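Local structure of putative drug/sodium antiporter (Escherichia coli, 4Z3N) at residues A372-Q375 / T376-A380. The protein is a MATE-family membrane transporter that exports the genotoxin colibactin or its precursor, probably by antiport in exchange for cations. Numbering follows the deposited sequence.
With OLC ((2R)-2,3-dihydroxypropyl (9Z)-octadec-9-enoate), chain B; OLC ((2R)-2,3-dihydroxypropyl (9Z)-octadec-9-enoate), chain D; OLC ((2R)-2,3-dihydroxypropyl (9Z)-octadec-9-enoate), chain C.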
# COMPACT_ATOMS: atom_id res chain seq x y z
N ALA A 372 -9.47 11.20 -20.14
CA ALA A 372 -9.08 11.36 -18.75
C ALA A 372 -10.18 12.09 -17.97
O ALA A 372 -10.39 11.82 -16.79
CB ALA A 372 -7.77 12.11 -18.66
N VAL A 373 -10.87 13.00 -18.65
CA VAL A 373 -11.96 13.74 -18.02
C VAL A 373 -13.21 12.87 -17.90
O VAL A 373 -13.90 12.90 -16.87
CB VAL A 373 -12.28 15.05 -18.81
CG1 VAL A 373 -13.59 15.72 -18.31
CG2 VAL A 373 -11.11 16.03 -18.72
N LEU A 374 -13.48 12.08 -18.94
CA LEU A 374 -14.66 11.19 -18.92
C LEU A 374 -14.52 10.07 -17.88
O LEU A 374 -15.51 9.67 -17.26
CB LEU A 374 -14.90 10.60 -20.32
CG LEU A 374 -16.11 9.68 -20.43
CD1 LEU A 374 -17.40 10.39 -20.14
CD2 LEU A 374 -16.18 9.01 -21.80
N GLN A 375 -13.29 9.59 -17.69
CA GLN A 375 -12.96 8.54 -16.73
C GLN A 375 -13.18 9.05 -15.31
O GLN A 375 -13.85 8.40 -14.48
CB GLN A 375 -11.51 8.09 -16.90
CG GLN A 375 -11.07 7.02 -15.93
CD GLN A 375 -9.58 6.73 -15.94
OE1 GLN A 375 -9.13 5.79 -16.58
NE2 GLN A 375 -8.82 7.52 -15.18
N THR A 376 -12.62 10.23 -15.05
CA THR A 376 -12.75 10.86 -13.76
C THR A 376 -14.21 11.15 -13.45
O THR A 376 -14.70 10.87 -12.35
CB THR A 376 -11.93 12.14 -13.69
OG1 THR A 376 -10.54 11.83 -13.88
CG2 THR A 376 -12.13 12.83 -12.32
N ARG A 377 -14.93 11.70 -14.43
CA ARG A 377 -16.32 12.07 -14.21
C ARG A 377 -17.16 10.86 -13.85
O ARG A 377 -18.08 10.94 -13.01
CB ARG A 377 -16.90 12.74 -15.44
CG ARG A 377 -16.36 14.13 -15.72
CD ARG A 377 -17.41 14.93 -16.42
NE ARG A 377 -17.05 16.32 -16.57
CZ ARG A 377 -16.95 16.94 -17.74
NH1 ARG A 377 -17.18 16.27 -18.86
NH2 ARG A 377 -16.62 18.23 -17.78
N ILE A 378 -16.88 9.74 -14.51
CA ILE A 378 -17.67 8.54 -14.27
C ILE A 378 -17.23 7.81 -13.00
O ILE A 378 -18.06 7.52 -12.15
CB ILE A 378 -17.61 7.59 -15.48
CG1 ILE A 378 -18.26 8.27 -16.70
CG2 ILE A 378 -18.28 6.25 -15.15
CD1 ILE A 378 -18.46 7.39 -17.91
N MET A 379 -15.94 7.57 -12.84
CA MET A 379 -15.43 6.69 -11.79
C MET A 379 -15.04 7.35 -10.45
O MET A 379 -14.89 6.65 -9.45
CB MET A 379 -14.20 5.93 -12.30
CG MET A 379 -14.44 5.08 -13.54
SD MET A 379 -12.92 4.31 -14.15
CE MET A 379 -12.72 3.02 -12.92
N ALA A 380 -14.89 8.67 -10.43
CA ALA A 380 -14.31 9.34 -9.26
C ALA A 380 -15.12 9.15 -7.98
O ALA A 380 -14.55 8.92 -6.92
CB ALA A 380 -14.13 10.81 -9.53
C18 OLC B . -6.80 -0.14 -3.72
C10 OLC B . -12.67 3.67 -9.04
C9 OLC B . -11.46 4.18 -9.31
C17 OLC B . -7.65 0.74 -4.61
C11 OLC B . -12.86 2.18 -8.80
C8 OLC B . -11.33 5.33 -10.30
C24 OLC B . -11.60 -3.34 -13.18
C16 OLC B . -8.74 -0.09 -5.24
C12 OLC B . -11.55 1.41 -8.91
C7 OLC B . -9.90 5.83 -10.41
C15 OLC B . -9.67 0.79 -6.06
C13 OLC B . -11.48 0.37 -7.79
C6 OLC B . -9.06 4.90 -11.25
C14 OLC B . -10.06 0.07 -7.35
C5 OLC B . -9.79 4.52 -12.53
C4 OLC B . -9.21 3.23 -13.09
C3 OLC B . -9.11 2.18 -12.00
C2 OLC B . -8.96 0.78 -12.57
C21 OLC B . -11.04 -2.01 -11.14
C1 OLC B . -9.54 -0.25 -11.61
C22 OLC B . -11.43 -3.38 -11.67
O19 OLC B . -9.54 -0.06 -10.40
O25 OLC B . -11.01 -4.49 -13.74
O23 OLC B . -10.43 -4.32 -11.34
O20 OLC B . -10.23 -1.37 -12.10
C9 OLC D . -20.82 13.68 -11.77
C8 OLC D . -20.92 13.98 -13.26
C7 OLC D . -20.43 15.38 -13.56
C6 OLC D . -20.48 15.68 -15.05
C5 OLC D . -20.24 17.15 -15.32
C4 OLC D . -20.59 17.45 -16.77
C3 OLC D . -21.47 18.68 -16.91
C2 OLC D . -21.85 18.93 -18.37
C1 OLC D . -20.80 19.76 -19.08
C9 OLC C . -21.98 6.86 -7.44
C8 OLC C . -21.34 6.67 -8.80
C7 OLC C . -22.25 7.17 -9.90
C6 OLC C . -21.42 7.82 -11.00
C5 OLC C . -22.33 8.23 -12.13
C4 OLC C . -21.59 9.11 -13.13
C3 OLC C . -22.28 9.10 -14.49
C2 OLC C . -21.98 10.39 -15.22
C1 OLC C . -21.67 10.10 -16.68
O HOH W 1 -9.53 9.12 -13.07
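Two consecutive turns of helix 366-379 meet here through i to i+4 backbone bonds: Thr376 N to Ala372 O, Arg377 N to Val373 O, Ile378 N to Leu374 O and Met379 N to Gln375 O. Thr376 adds a side-chain bond. Its OG1 lies beside its own backbone N (chi1 -61°) and donates to Ala372 O at 2.9 Å, almost in line with the carbonyl bond (165° at O), so this carbonyl takes two donors. OG1 also accepts from a water at 3.0 Å. The same water accepts from Gln375 NE2 at 2.7 Å and so bridges the two side chains. The Gln375 amide is buried and held at both ends: NE2 also bonds to Thr295 on helix 286-322, and OE1 to Tyr277. The segment falls within the second MatE family region of the sequence and in a predicted membrane span; its sides meet helices 286-322, 326-358 and 432-453 as well as lipid. Val373 and Arg377 run side by side. Val373 CG1 sits over the centre of the guanidinium, 3.6 Å from CZ. Monoolein chain D covers the opposite face with C4, so the flat group is sandwiched between aliphatic carbons. Leu374 and Ile378 also point the same way, with their CD1 atoms 3.9 Å apart. Met379 crosses Gln375, its SD 3.7 Å from Gln375 CG. A bend at the last torsion (chi3 75°) accompanies the contact of CE with C5 of monoolein chain B. The modelled acyl segment of monoolein chain C lies along the backbone carbonyls of Arg377 and Ile378.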